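Local coordinates for protein putative aminopeptidase (Leishmania major, PDB 5NTH) that probably acts as a manganese-dependent M17 leucyl aminopeptidase, removing amino-terminal residues from peptides, and binds the inhibitor actinonin beside two manganese ions, at residues A[34-39]-A[189-194]; A[64-69]-A[138-143]; A[150-155]-A[204-209]; A[115-120]-A[155-160]; A[449-454]-A[531-536]. All blocks are in the same frame, centred on the assembly; numbering follows the deposited sequence.

Contact 1 (A[34-39]-A[189-194]); sequences FTDISK and AAFTQE
Asp-36 lies flat across one face of the Phe-191 ring. Its CB stands almost exactly above the middle of the ring, 3.7 Å from the centroid and 8° off the normal, a close CH-pi contact. The carboxylate continues over the root of the phenylalanine, its plane tilted 28° from that of the ring, and its OD2 comes to 3.6 Å from Phe-191 CB. The two side chains thus run past each other in opposite senses. The far end of the ring reaches the main chain leading into the aspartate, with Phe-191 CZ 3.4 Å from Asp-36 N and 3.6 Å from Thr-35 C. Phe-34 touches the same CZ through its CB, at 4.1 Å, before its ring turns away.

The aspartate is positioned by its own loop. With CG anti to the backbone N (chi1 177°), Asp-36 OD1 accepts from Ser-38 N at 2.9 Å, forming an Asx turn. Ser-38 OG donates to the same oxygen at 2.8 Å, from the same face of the carboxylate. The other oxygen makes a salt bridge with Arg-188, the residue just before helix 189-192, which probably balances the charge of the aspartate.

Strand 32-34, at one edge of the six-stranded sheet, leads into this loop, and Thr-35 still pairs through its backbone with Val-183 of strand 181-185. Phe-191 also packs on Val-203. The Phe-34 ring leads away from Phe-191 and packs on helix 148-156, helix 203-221 and strand 181-185.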
# COMPACT_ATOMS: atom_id res chain seq x y z
N PHE A 34 -14.76 39.34 31.50
CA PHE A 34 -15.73 40.13 30.79
C PHE A 34 -15.85 41.48 31.49
O PHE A 34 -15.72 41.57 32.71
CB PHE A 34 -17.06 39.40 30.74
CG PHE A 34 -16.99 38.03 30.09
CD1 PHE A 34 -16.49 36.95 30.79
CD2 PHE A 34 -17.42 37.84 28.78
CE1 PHE A 34 -16.43 35.70 30.21
CE2 PHE A 34 -17.33 36.61 28.17
CZ PHE A 34 -16.83 35.53 28.88
N THR A 35 -16.10 42.52 30.71
CA THR A 35 -16.27 43.86 31.25
C THR A 35 -17.52 44.45 30.64
O THR A 35 -17.74 44.36 29.43
CB THR A 35 -15.02 44.75 30.94
OG1 THR A 35 -13.91 44.30 31.74
CG2 THR A 35 -15.28 46.24 31.25
N ASP A 36 -18.34 45.08 31.46
CA ASP A 36 -19.61 45.61 31.01
C ASP A 36 -19.34 46.78 30.06
O ASP A 36 -18.69 47.72 30.47
CB ASP A 36 -20.37 46.03 32.27
CG ASP A 36 -21.73 46.68 31.98
OD1 ASP A 36 -21.93 47.22 30.86
OD2 ASP A 36 -22.59 46.63 32.91
N ILE A 37 -19.80 46.74 28.81
CA ILE A 37 -19.42 47.78 27.83
C ILE A 37 -19.74 49.18 28.31
O ILE A 37 -19.11 50.17 27.91
CB ILE A 37 -20.08 47.61 26.45
CG1 ILE A 37 -19.47 48.58 25.43
CG2 ILE A 37 -21.59 47.85 26.51
CD1 ILE A 37 -19.80 48.24 23.99
N SER A 38 -20.74 49.29 29.18
CA SER A 38 -21.12 50.60 29.70
C SER A 38 -20.14 51.13 30.77
O SER A 38 -20.30 52.27 31.22
CB SER A 38 -22.55 50.53 30.25
OG SER A 38 -22.50 49.92 31.53
N LYS A 39 -19.14 50.33 31.17
CA LYS A 39 -18.15 50.71 32.19
C LYS A 39 -16.67 50.60 31.79
O LYS A 39 -15.79 50.51 32.65
CB LYS A 39 -18.36 49.90 33.46
CG LYS A 39 -19.80 49.64 33.75
CD LYS A 39 -19.98 49.09 35.16
CE LYS A 39 -21.46 48.74 35.37
NZ LYS A 39 -21.87 48.79 36.81
N ALA A 189 -26.72 41.73 28.32
CA ALA A 189 -27.56 40.70 28.96
C ALA A 189 -26.91 39.88 30.08
O ALA A 189 -27.58 39.49 31.05
CB ALA A 189 -28.10 39.76 27.90
N ALA A 190 -25.62 39.61 29.96
CA ALA A 190 -24.86 38.98 31.04
C ALA A 190 -24.83 39.82 32.33
O ALA A 190 -24.74 39.27 33.45
CB ALA A 190 -23.43 38.66 30.57
N PHE A 191 -24.88 41.14 32.15
CA PHE A 191 -24.78 42.09 33.26
C PHE A 191 -26.12 42.54 33.82
O PHE A 191 -26.23 42.82 34.99
CB PHE A 191 -23.93 43.28 32.82
CG PHE A 191 -22.54 42.88 32.48
CD1 PHE A 191 -21.59 42.71 33.49
CD2 PHE A 191 -22.18 42.59 31.17
CE1 PHE A 191 -20.30 42.31 33.21
CE2 PHE A 191 -20.89 42.20 30.88
CZ PHE A 191 -19.94 42.06 31.89
N THR A 192 -27.13 42.56 32.98
CA THR A 192 -28.47 42.92 33.37
C THR A 192 -29.32 41.71 33.82
O THR A 192 -30.40 41.90 34.39
CB THR A 192 -29.16 43.69 32.21
OG1 THR A 192 -29.22 42.90 31.00
CG2 THR A 192 -28.38 45.01 31.90
N GLN A 193 -28.86 40.48 33.57
CA GLN A 193 -29.71 39.24 33.75
C GLN A 193 -31.00 39.29 32.95
O GLN A 193 -31.96 38.57 33.27
CB GLN A 193 -30.09 39.00 35.23
CG GLN A 193 -28.99 39.25 36.25
CD GLN A 193 -27.86 38.25 36.12
OE1 GLN A 193 -28.11 37.06 35.85
NE2 GLN A 193 -26.60 38.71 36.32
N GLU A 194 -31.04 40.15 31.92
CA GLU A 194 -32.22 40.27 31.09
C GLU A 194 -32.45 38.91 30.42
O GLU A 194 -31.50 38.16 30.11
CB GLU A 194 -32.07 41.38 30.03
CG GLU A 194 -31.58 40.92 28.66
CD GLU A 194 -31.22 42.05 27.72
OE1 GLU A 194 -30.54 43.02 28.17
OE2 GLU A 194 -31.59 41.97 26.53

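Contact 2 (A[64-69]-A[138-143]); sequences VLFYCP and DVYVCA
Phe-66 drives the edge of its ring into the face of Tyr-140, a T-shaped pair with centroids 4.8 Å apart and planes at 76°. The tight part of the contact is this one corner: Phe-66 CE2 sits over the centre of the tyrosine ring, 3.5 Å from Tyr-140 CD1. The Phe-66 ring gets there because its CG stands between the backbone N and the carbonyl carbon (chi1 63°), and Val-64 CG2 lies over one of its faces.

The other side is looser. Val-64 reaches across with its CB, 4.2 Å from Tyr-140 CE2, and CG1 lies about as near. Val-64 and Leu-65 are partly open to solvent, and Leu-65 turns instead to Val-40 and Val-43. A type I turn from Val-64 to Tyr-67, closed by Tyr-67 N to Val-64 O at 3.0 Å, presents Val-64 and Phe-66 together to the strand. Tyr-140, on strand 137-142, is also packed against Val-47 and Leu-49 of strand 46-51 and Val-184 of strand 181-185.

With no hydrogen bond between the two segments, the contact is aromatic and aliphatic packing, the slightly positive C-H rim of one ring set against the electron-rich face of the other.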
# COMPACT_ATOMS: atom_id res chain seq x y z
N VAL A 64 -17.02 53.80 21.51
CA VAL A 64 -16.06 52.91 22.11
C VAL A 64 -14.81 53.76 22.30
O VAL A 64 -14.47 54.62 21.49
CB VAL A 64 -15.80 51.62 21.29
CG1 VAL A 64 -17.10 50.90 20.94
CG2 VAL A 64 -15.00 51.90 20.03
N LEU A 65 -14.12 53.48 23.39
CA LEU A 65 -13.12 54.35 23.92
C LEU A 65 -11.82 54.36 23.12
O LEU A 65 -10.91 55.15 23.40
CB LEU A 65 -12.85 53.89 25.34
CG LEU A 65 -12.08 54.86 26.24
CD1 LEU A 65 -12.79 56.22 26.29
CD2 LEU A 65 -11.93 54.25 27.63
N PHE A 66 -11.70 53.49 22.12
CA PHE A 66 -10.52 53.45 21.26
C PHE A 66 -10.89 54.01 19.89
O PHE A 66 -10.14 53.83 18.92
CB PHE A 66 -9.96 52.02 21.18
CG PHE A 66 -10.90 51.04 20.57
CD1 PHE A 66 -11.07 50.97 19.20
CD2 PHE A 66 -11.66 50.23 21.37
CE1 PHE A 66 -11.98 50.10 18.62
CE2 PHE A 66 -12.58 49.35 20.81
CZ PHE A 66 -12.74 49.28 19.43
N TYR A 67 -12.03 54.69 19.77
CA TYR A 67 -12.39 55.27 18.48
C TYR A 67 -11.43 56.39 18.26
O TYR A 67 -11.05 57.07 19.21
CB TYR A 67 -13.80 55.82 18.41
CG TYR A 67 -14.31 55.91 16.98
CD1 TYR A 67 -14.73 54.75 16.32
CD2 TYR A 67 -14.40 57.14 16.29
CE1 TYR A 67 -15.22 54.79 15.02
CE2 TYR A 67 -14.91 57.19 14.98
CZ TYR A 67 -15.31 56.01 14.36
OH TYR A 67 -15.81 55.97 13.08
N CYS A 68 -11.00 56.53 17.02
CA CYS A 68 -10.07 57.58 16.61
C CYS A 68 -10.00 57.50 15.08
O CYS A 68 -10.60 56.60 14.49
CB CYS A 68 -8.70 57.42 17.26
SG CYS A 68 -7.90 55.88 16.79
N PRO A 69 -9.31 58.46 14.44
CA PRO A 69 -9.39 58.50 12.97
C PRO A 69 -8.79 57.28 12.24
O PRO A 69 -9.37 56.85 11.25
CB PRO A 69 -8.62 59.77 12.62
CG PRO A 69 -8.77 60.62 13.82
CD PRO A 69 -8.62 59.65 14.95
N ASP A 138 -8.06 43.23 24.51
CA ASP A 138 -9.46 43.60 24.59
C ASP A 138 -10.15 43.04 23.34
O ASP A 138 -9.66 43.21 22.22
CB ASP A 138 -9.64 45.12 24.66
CG ASP A 138 -9.43 45.68 26.07
OD1 ASP A 138 -9.49 44.97 27.07
OD2 ASP A 138 -9.20 46.89 26.18
N VAL A 139 -11.27 42.36 23.57
CA VAL A 139 -12.02 41.75 22.49
C VAL A 139 -13.41 42.37 22.46
O VAL A 139 -14.24 42.13 23.35
CB VAL A 139 -12.14 40.24 22.68
CG1 VAL A 139 -12.93 39.63 21.54
CG2 VAL A 139 -10.76 39.63 22.74
N TYR A 140 -13.64 43.18 21.42
CA TYR A 140 -14.87 43.91 21.30
C TYR A 140 -15.67 43.14 20.31
O TYR A 140 -15.31 43.09 19.15
CB TYR A 140 -14.64 45.36 20.84
CG TYR A 140 -14.41 46.34 21.98
CD1 TYR A 140 -13.16 46.41 22.62
CD2 TYR A 140 -15.43 47.20 22.44
CE1 TYR A 140 -12.92 47.32 23.66
CE2 TYR A 140 -15.21 48.11 23.49
CZ TYR A 140 -13.95 48.17 24.10
OH TYR A 140 -13.67 49.03 25.14
N VAL A 141 -16.77 42.56 20.78
CA VAL A 141 -17.65 41.76 19.95
C VAL A 141 -19.02 42.37 19.75
O VAL A 141 -19.73 42.63 20.70
CB VAL A 141 -17.89 40.39 20.57
CG1 VAL A 141 -18.56 39.48 19.54
CG2 VAL A 141 -16.60 39.80 21.07
N CYS A 142 -19.37 42.56 18.49
CA CYS A 142 -20.70 43.02 18.11
C CYS A 142 -21.63 41.85 17.79
O CYS A 142 -21.80 41.44 16.63
CB CYS A 142 -20.58 43.96 16.92
SG CYS A 142 -19.67 45.42 17.43
N ALA A 143 -22.23 41.32 18.86
CA ALA A 143 -23.14 40.19 18.76
C ALA A 143 -24.36 40.43 19.61
O ALA A 143 -24.23 40.86 20.77
CB ALA A 143 -22.45 38.91 19.19

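Contact 3 (A[150-155]-A[204-209]); sequences AVANAV and AELEAI
Asn-153, whose backbone N comes to 4.5 Å from Ile-209 CG2, carries the one flat group among the touching side chains. Neither face nor edge of this carboxamide is in close contact with 204-209. With CG anti to the backbone N (chi1 -173°), the amide is carried away from Ile-209, and ND2 at its edge donates to Asp-454 OD1 and Ser-452 O.

The contact itself is aliphatic and centred on Ala-152. Its methyl group points at helix 204-209 and meets the isobutyl group of Leu-206 alongside: Ala-152 CB is 3.9 Å from Leu-206 CD2 and 4.1 Å from Leu-206 CB. One turn on, Ile-209 offers its CG2 branch, 4.4 Å from Ala-152 CB. The short alanine lets the backbones approach, with CA atoms of Ala-152 and Leu-206 5.9 Å apart. The segment axes come within 9.3 Å, crossing at -34° with both helices running in roughly the same direction.

Every touching residue is buried. Val-151 and Val-155 seat helix 148-156 on strand 181-185, and Ala-154 meets helix 117-127. Glu-205 and Ile-209 of helix 203-221 also pack on Phe-532, which places this helix pair between the N-terminal sheet and helix 528-536 of the catalytic part.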
# COMPACT_ATOMS: atom_id res chain seq x y z
N ALA A 150 -21.94 31.28 23.08
CA ALA A 150 -21.13 31.10 21.89
C ALA A 150 -19.89 32.00 21.87
O ALA A 150 -18.79 31.57 21.52
CB ALA A 150 -21.97 31.34 20.65
N VAL A 151 -20.07 33.25 22.26
CA VAL A 151 -18.95 34.14 22.46
C VAL A 151 -18.05 33.63 23.59
O VAL A 151 -16.85 33.55 23.40
CB VAL A 151 -19.42 35.58 22.77
CG1 VAL A 151 -18.22 36.51 23.00
CG2 VAL A 151 -20.23 36.13 21.62
N ALA A 152 -18.57 33.28 24.75
CA ALA A 152 -17.65 32.85 25.79
C ALA A 152 -16.80 31.66 25.31
O ALA A 152 -15.56 31.66 25.47
CB ALA A 152 -18.38 32.51 27.06
N ASN A 153 -17.47 30.68 24.69
CA ASN A 153 -16.82 29.54 24.04
C ASN A 153 -15.82 29.95 22.94
O ASN A 153 -14.68 29.55 23.03
CB ASN A 153 -17.88 28.59 23.47
CG ASN A 153 -17.29 27.27 22.92
OD1 ASN A 153 -16.19 26.86 23.26
ND2 ASN A 153 -18.05 26.59 22.07
N ALA A 154 -16.26 30.73 21.95
CA ALA A 154 -15.45 31.14 20.78
C ALA A 154 -14.15 31.85 21.13
O ALA A 154 -13.13 31.74 20.42
CB ALA A 154 -16.25 32.04 19.86
N VAL A 155 -14.20 32.58 22.23
CA VAL A 155 -13.05 33.31 22.67
C VAL A 155 -12.16 32.46 23.51
O VAL A 155 -10.96 32.45 23.30
CB VAL A 155 -13.46 34.53 23.49
CG1 VAL A 155 -12.23 35.22 24.08
CG2 VAL A 155 -14.22 35.51 22.60
N ALA A 204 -20.78 35.11 36.00
CA ALA A 204 -20.11 34.02 36.71
C ALA A 204 -20.23 32.67 35.96
O ALA A 204 -19.31 31.85 36.01
CB ALA A 204 -20.62 33.91 38.14
N GLU A 205 -21.34 32.48 35.25
CA GLU A 205 -21.53 31.35 34.34
C GLU A 205 -20.58 31.39 33.14
O GLU A 205 -19.90 30.41 32.82
CB GLU A 205 -22.98 31.26 33.88
CG GLU A 205 -23.82 30.40 34.83
CD GLU A 205 -25.32 30.65 34.78
OE1 GLU A 205 -25.76 31.83 34.97
OE2 GLU A 205 -26.08 29.64 34.56
N LEU A 206 -20.49 32.52 32.47
CA LEU A 206 -19.60 32.60 31.31
C LEU A 206 -18.15 32.30 31.70
O LEU A 206 -17.43 31.66 30.95
CB LEU A 206 -19.71 33.95 30.63
CG LEU A 206 -21.12 34.26 30.14
CD1 LEU A 206 -21.11 35.65 29.54
CD2 LEU A 206 -21.64 33.24 29.14
N GLU A 207 -17.74 32.75 32.89
CA GLU A 207 -16.43 32.39 33.45
C GLU A 207 -16.30 30.89 33.73
O GLU A 207 -15.25 30.27 33.49
CB GLU A 207 -16.15 33.22 34.70
CG GLU A 207 -15.79 34.67 34.37
CD GLU A 207 -16.02 35.67 35.50
OE1 GLU A 207 -17.07 35.66 36.17
OE2 GLU A 207 -15.13 36.51 35.71
N ALA A 208 -17.36 30.30 34.26
CA ALA A 208 -17.34 28.87 34.50
C ALA A 208 -17.21 28.08 33.18
O ALA A 208 -16.45 27.10 33.14
CB ALA A 208 -18.58 28.45 35.25
N ILE A 209 -17.91 28.53 32.12
CA ILE A 209 -17.74 27.97 30.76
C ILE A 209 -16.31 28.16 30.26
O ILE A 209 -15.67 27.19 29.84
CB ILE A 209 -18.77 28.56 29.77
CG1 ILE A 209 -20.13 27.93 30.01
CG2 ILE A 209 -18.41 28.27 28.34
CD1 ILE A 209 -21.28 28.70 29.38

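Contact 4 (A[115-120]-A[155-160]); sequences YRADSM and VARAAP
Hydrogen bonding across this contact comes down to a single weak link, from Arg-157 NH2 to Ala-117 O, 3.0 Å long and bent to 127° at the hydrogen. The carbonyl oxygen meets the guanidinium at its edge, near its plane. Arg-157 stretches out from CG to NE to bring that edge to the first turn of helix 117-127.

Packing adds a little. Asp-118 CA is 3.7 Å from Arg-157 NH2, and Ala-117 CB is 4.1 Å from the same nitrogen.

Charge pairing runs within residues 115-120 and not across. Arg-116 NH1 forms a salt bridge of 2.8 Å with Asp-118 OD1, which lies in the guanidinium plane but is approached from above the carboxylate. Ser-119 N donates to that oxygen from the same face, at 2.8 Å. Asp-118 OD2 bonds Asn-112 of its own chain and Tyr-465 of the third subunit, so this aspartate takes part in the assembly.

The remaining guanidinium nitrogens of Arg-157 have firmer partners, NE on Ser-121 and NH1 on the carbonyl of Gly-453. The arginine thus ties helix 117-127 to the turn at Gly-453 through neutral oxygens. A long, weak ion pair links it to Asp-454, and any effect on Asp-118 is probably slight.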
# COMPACT_ATOMS: atom_id res chain seq x y z
N TYR A 115 -24.38 33.25 14.89
CA TYR A 115 -23.45 34.24 15.43
C TYR A 115 -22.05 34.12 14.82
O TYR A 115 -21.23 34.98 15.06
CB TYR A 115 -23.34 34.08 16.95
CG TYR A 115 -24.67 33.90 17.65
CD1 TYR A 115 -25.77 34.72 17.35
CD2 TYR A 115 -24.83 32.90 18.60
CE1 TYR A 115 -26.99 34.55 17.97
CE2 TYR A 115 -26.06 32.71 19.23
CZ TYR A 115 -27.14 33.54 18.93
OH TYR A 115 -28.36 33.36 19.56
N ARG A 116 -21.79 33.05 14.06
CA ARG A 116 -20.50 32.77 13.44
C ARG A 116 -19.36 32.73 14.41
O ARG A 116 -18.37 33.39 14.22
CB ARG A 116 -20.19 33.71 12.26
CG ARG A 116 -21.01 33.39 11.01
CD ARG A 116 -20.75 31.97 10.51
NE ARG A 116 -20.47 32.00 9.08
CZ ARG A 116 -19.32 31.67 8.52
NH1 ARG A 116 -18.30 31.21 9.25
NH2 ARG A 116 -19.18 31.79 7.20
N ALA A 117 -19.52 31.90 15.43
CA ALA A 117 -18.49 31.64 16.43
C ALA A 117 -17.18 31.07 15.88
O ALA A 117 -16.15 31.16 16.54
CB ALA A 117 -19.04 30.70 17.49
N ASP A 118 -17.23 30.48 14.70
CA ASP A 118 -16.02 30.00 14.04
C ASP A 118 -15.10 31.13 13.61
O ASP A 118 -13.90 31.08 13.82
CB ASP A 118 -16.33 29.06 12.84
CG ASP A 118 -17.50 29.53 11.98
OD1 ASP A 118 -17.89 30.72 12.02
OD2 ASP A 118 -18.07 28.68 11.27
N SER A 119 -15.68 32.13 12.97
CA SER A 119 -14.92 33.28 12.54
C SER A 119 -14.40 34.10 13.72
O SER A 119 -13.31 34.64 13.68
CB SER A 119 -15.79 34.11 11.61
OG SER A 119 -16.11 33.34 10.47
N MET A 120 -15.19 34.15 14.79
CA MET A 120 -14.79 34.83 16.02
C MET A 120 -13.54 34.20 16.57
O MET A 120 -12.61 34.89 16.93
CB MET A 120 -15.88 34.75 17.09
CG MET A 120 -17.10 35.60 16.82
SD MET A 120 -18.27 35.66 18.22
CE MET A 120 -19.43 36.85 17.53
N VAL A 155 -14.20 32.58 22.23
CA VAL A 155 -13.05 33.31 22.67
C VAL A 155 -12.16 32.46 23.51
O VAL A 155 -10.96 32.45 23.30
CB VAL A 155 -13.46 34.53 23.49
CG1 VAL A 155 -12.23 35.22 24.08
CG2 VAL A 155 -14.22 35.51 22.60
N ALA A 156 -12.74 31.79 24.49
CA ALA A 156 -11.99 30.90 25.41
C ALA A 156 -11.12 29.91 24.67
O ALA A 156 -9.95 29.71 24.99
CB ALA A 156 -12.94 30.13 26.30
N ARG A 157 -11.70 29.32 23.63
CA ARG A 157 -11.08 28.22 22.92
C ARG A 157 -10.05 28.75 21.95
O ARG A 157 -9.31 27.93 21.40
CB ARG A 157 -12.11 27.37 22.16
CG ARG A 157 -12.64 28.03 20.90
CD ARG A 157 -13.63 27.15 20.17
NE ARG A 157 -14.22 27.86 19.03
CZ ARG A 157 -15.33 27.52 18.37
NH1 ARG A 157 -16.02 26.43 18.73
NH2 ARG A 157 -15.77 28.26 17.34
N ALA A 158 -10.05 30.06 21.71
CA ALA A 158 -9.15 30.68 20.73
C ALA A 158 -7.92 31.34 21.36
O ALA A 158 -7.08 31.90 20.66
CB ALA A 158 -9.92 31.67 19.86
N ALA A 159 -7.80 31.23 22.67
CA ALA A 159 -6.68 31.81 23.36
C ALA A 159 -5.49 30.93 23.15
O ALA A 159 -5.65 29.75 22.91
CB ALA A 159 -6.97 31.89 24.85
N PRO A 160 -4.29 31.49 23.29
CA PRO A 160 -3.11 30.62 23.29
C PRO A 160 -3.22 29.53 24.36
O PRO A 160 -3.65 29.82 25.48
CB PRO A 160 -1.91 31.57 23.58
CG PRO A 160 -2.47 32.96 23.61
CD PRO A 160 -3.98 32.87 23.72

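Contact 5 (A[449-454]-A[531-536]); sequences GLQSGD and VFEFLR
Glu-533 reaches from helix 528-536 to the last turn of helix 439-452, where it meets Ser-452 and Gln-451. Its CB leaves the helix toward the other segment. CG then packs on Ser-452, 3.8 Å from its CB and 4.1 Å from its backbone N. The chain bends here (chi2 -63°), which turns the carboxylate along Gln-451: CD lies 4.0 Å from Gln-451 CB, OE1 3.7 Å from the same carbon. The glutamine and glutamate side chains cross at a slant, carboxylate and amide planes 63° apart, without a hydrogen bond. At the tip, OE2 makes a salt bridge with Arg-536 one turn on, which meets it from above the carboxylate plane, and also bonds Thr-149.

Ser-452 OG accepts from Asp-454 N at 2.9 Å, an ST turn around Gly-453, whose phi is positive. The serine hydroxyl, also bonded to Ala-448 O, is held within its own helix end, leaving CB to touch Glu-533. The amide of Gln-451 pairs with Tyr-115.

Across the interface polar residues meet mostly through their carbons, while Glu-533 OE2, Ser-452 OG and the Gln-451 amide find their partners on other sides. The buried carboxylate probably stays charged, compensated by Arg-536.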
# COMPACT_ATOMS: atom_id res chain seq x y z
N GLY A 449 -26.02 22.80 19.60
CA GLY A 449 -24.86 23.03 18.80
C GLY A 449 -24.86 24.36 18.07
O GLY A 449 -23.83 25.00 17.97
N LEU A 450 -26.00 24.79 17.55
CA LEU A 450 -26.05 26.08 16.85
C LEU A 450 -25.92 27.24 17.80
O LEU A 450 -25.31 28.26 17.48
CB LEU A 450 -27.35 26.24 16.09
CG LEU A 450 -27.65 25.20 15.03
CD1 LEU A 450 -28.99 25.47 14.34
CD2 LEU A 450 -26.48 25.15 14.04
N GLN A 451 -26.53 27.10 18.97
CA GLN A 451 -26.46 28.14 19.99
C GLN A 451 -25.11 28.17 20.66
O GLN A 451 -24.69 29.22 21.06
CB GLN A 451 -27.56 27.97 21.06
CG GLN A 451 -28.92 28.58 20.71
CD GLN A 451 -28.89 30.09 20.46
OE1 GLN A 451 -29.31 30.53 19.38
NE2 GLN A 451 -28.41 30.89 21.45
N SER A 452 -24.45 27.02 20.81
CA SER A 452 -23.18 26.93 21.54
C SER A 452 -21.95 27.19 20.69
O SER A 452 -20.90 27.42 21.24
CB SER A 452 -22.99 25.54 22.16
OG SER A 452 -22.71 24.56 21.19
N GLY A 453 -22.06 27.09 19.38
CA GLY A 453 -20.89 27.04 18.50
C GLY A 453 -20.07 25.75 18.52
O GLY A 453 -18.97 25.73 17.97
N ASP A 454 -20.56 24.71 19.18
CA ASP A 454 -20.01 23.34 19.12
C ASP A 454 -20.95 22.55 18.19
O ASP A 454 -21.87 21.85 18.62
CB ASP A 454 -20.01 22.66 20.50
CG ASP A 454 -18.90 23.15 21.44
OD1 ASP A 454 -18.14 24.08 21.11
OD2 ASP A 454 -18.79 22.58 22.55
N VAL A 531 -23.03 20.69 25.71
CA VAL A 531 -23.75 20.07 26.83
C VAL A 531 -24.36 21.08 27.80
O VAL A 531 -25.45 20.88 28.33
CB VAL A 531 -22.81 19.16 27.59
CG1 VAL A 531 -23.32 18.79 28.97
CG2 VAL A 531 -22.58 17.89 26.81
N PHE A 532 -23.62 22.14 28.08
CA PHE A 532 -24.16 23.24 28.84
C PHE A 532 -25.44 23.76 28.17
O PHE A 532 -26.46 23.85 28.82
CB PHE A 532 -23.11 24.32 28.97
CG PHE A 532 -23.40 25.30 30.06
CD1 PHE A 532 -24.16 26.41 29.83
CD2 PHE A 532 -22.91 25.08 31.36
CE1 PHE A 532 -24.41 27.31 30.85
CE2 PHE A 532 -23.15 25.98 32.39
CZ PHE A 532 -23.90 27.10 32.13
N GLU A 533 -25.40 24.04 26.87
CA GLU A 533 -26.60 24.53 26.17
C GLU A 533 -27.72 23.52 26.19
O GLU A 533 -28.84 23.83 26.62
CB GLU A 533 -26.32 24.90 24.71
CG GLU A 533 -25.88 26.34 24.54
CD GLU A 533 -26.94 27.37 24.96
OE1 GLU A 533 -28.14 27.21 24.59
OE2 GLU A 533 -26.57 28.36 25.66
N PHE A 534 -27.40 22.31 25.72
CA PHE A 534 -28.35 21.25 25.62
C PHE A 534 -29.13 21.04 26.92
O PHE A 534 -30.35 20.96 26.89
CB PHE A 534 -27.64 19.95 25.20
CG PHE A 534 -28.56 18.77 25.10
CD1 PHE A 534 -29.42 18.65 24.01
CD2 PHE A 534 -28.59 17.81 26.10
CE1 PHE A 534 -30.29 17.58 23.92
CE2 PHE A 534 -29.44 16.73 26.02
CZ PHE A 534 -30.30 16.61 24.93
N LEU A 535 -28.43 20.98 28.05
CA LEU A 535 -29.06 20.85 29.36
C LEU A 535 -29.76 22.12 29.84
O LEU A 535 -30.80 22.03 30.47
CB LEU A 535 -28.04 20.42 30.40
CG LEU A 535 -27.38 19.08 30.10
CD1 LEU A 535 -26.38 18.67 31.16
CD2 LEU A 535 -28.44 17.99 29.97
N ARG A 536 -29.20 23.30 29.55
CA ARG A 536 -29.85 24.54 29.94
C ARG A 536 -31.23 24.65 29.26
O ARG A 536 -32.23 24.92 29.94
CB ARG A 536 -28.99 25.79 29.68
CG ARG A 536 -29.00 26.75 30.86
CD ARG A 536 -28.32 28.10 30.67
NE ARG A 536 -29.00 28.92 29.66
CZ ARG A 536 -28.53 29.22 28.45
NH1 ARG A 536 -27.33 28.80 28.05
NH2 ARG A 536 -29.25 29.97 27.63

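How the contacts relate
Contacts 1 to 4 gather around the N-terminal six-stranded sheet; contact 5 lies on the catalytic side. Contact 2 is nested within the loop closed by contact 1, their centres 15 Å apart. Contacts 3 and 4 share helix 148-156 and Val-155, with centres 10 Å apart. Strand 137-142 of contact 2 precedes that helix, and Val-141 meets Met-120 of contact 4 on the sheet face that carries helix 117-127. Contact 1 touches contact 3 through Phe-34. Contact 5 comes last along the chain, yet its centre is 12 Å from that of contact 3 and 15 Å from that of contact 4. Contacts 3, 4 and 5 thus touch where the N-terminal and catalytic parts meet, away from the manganese site.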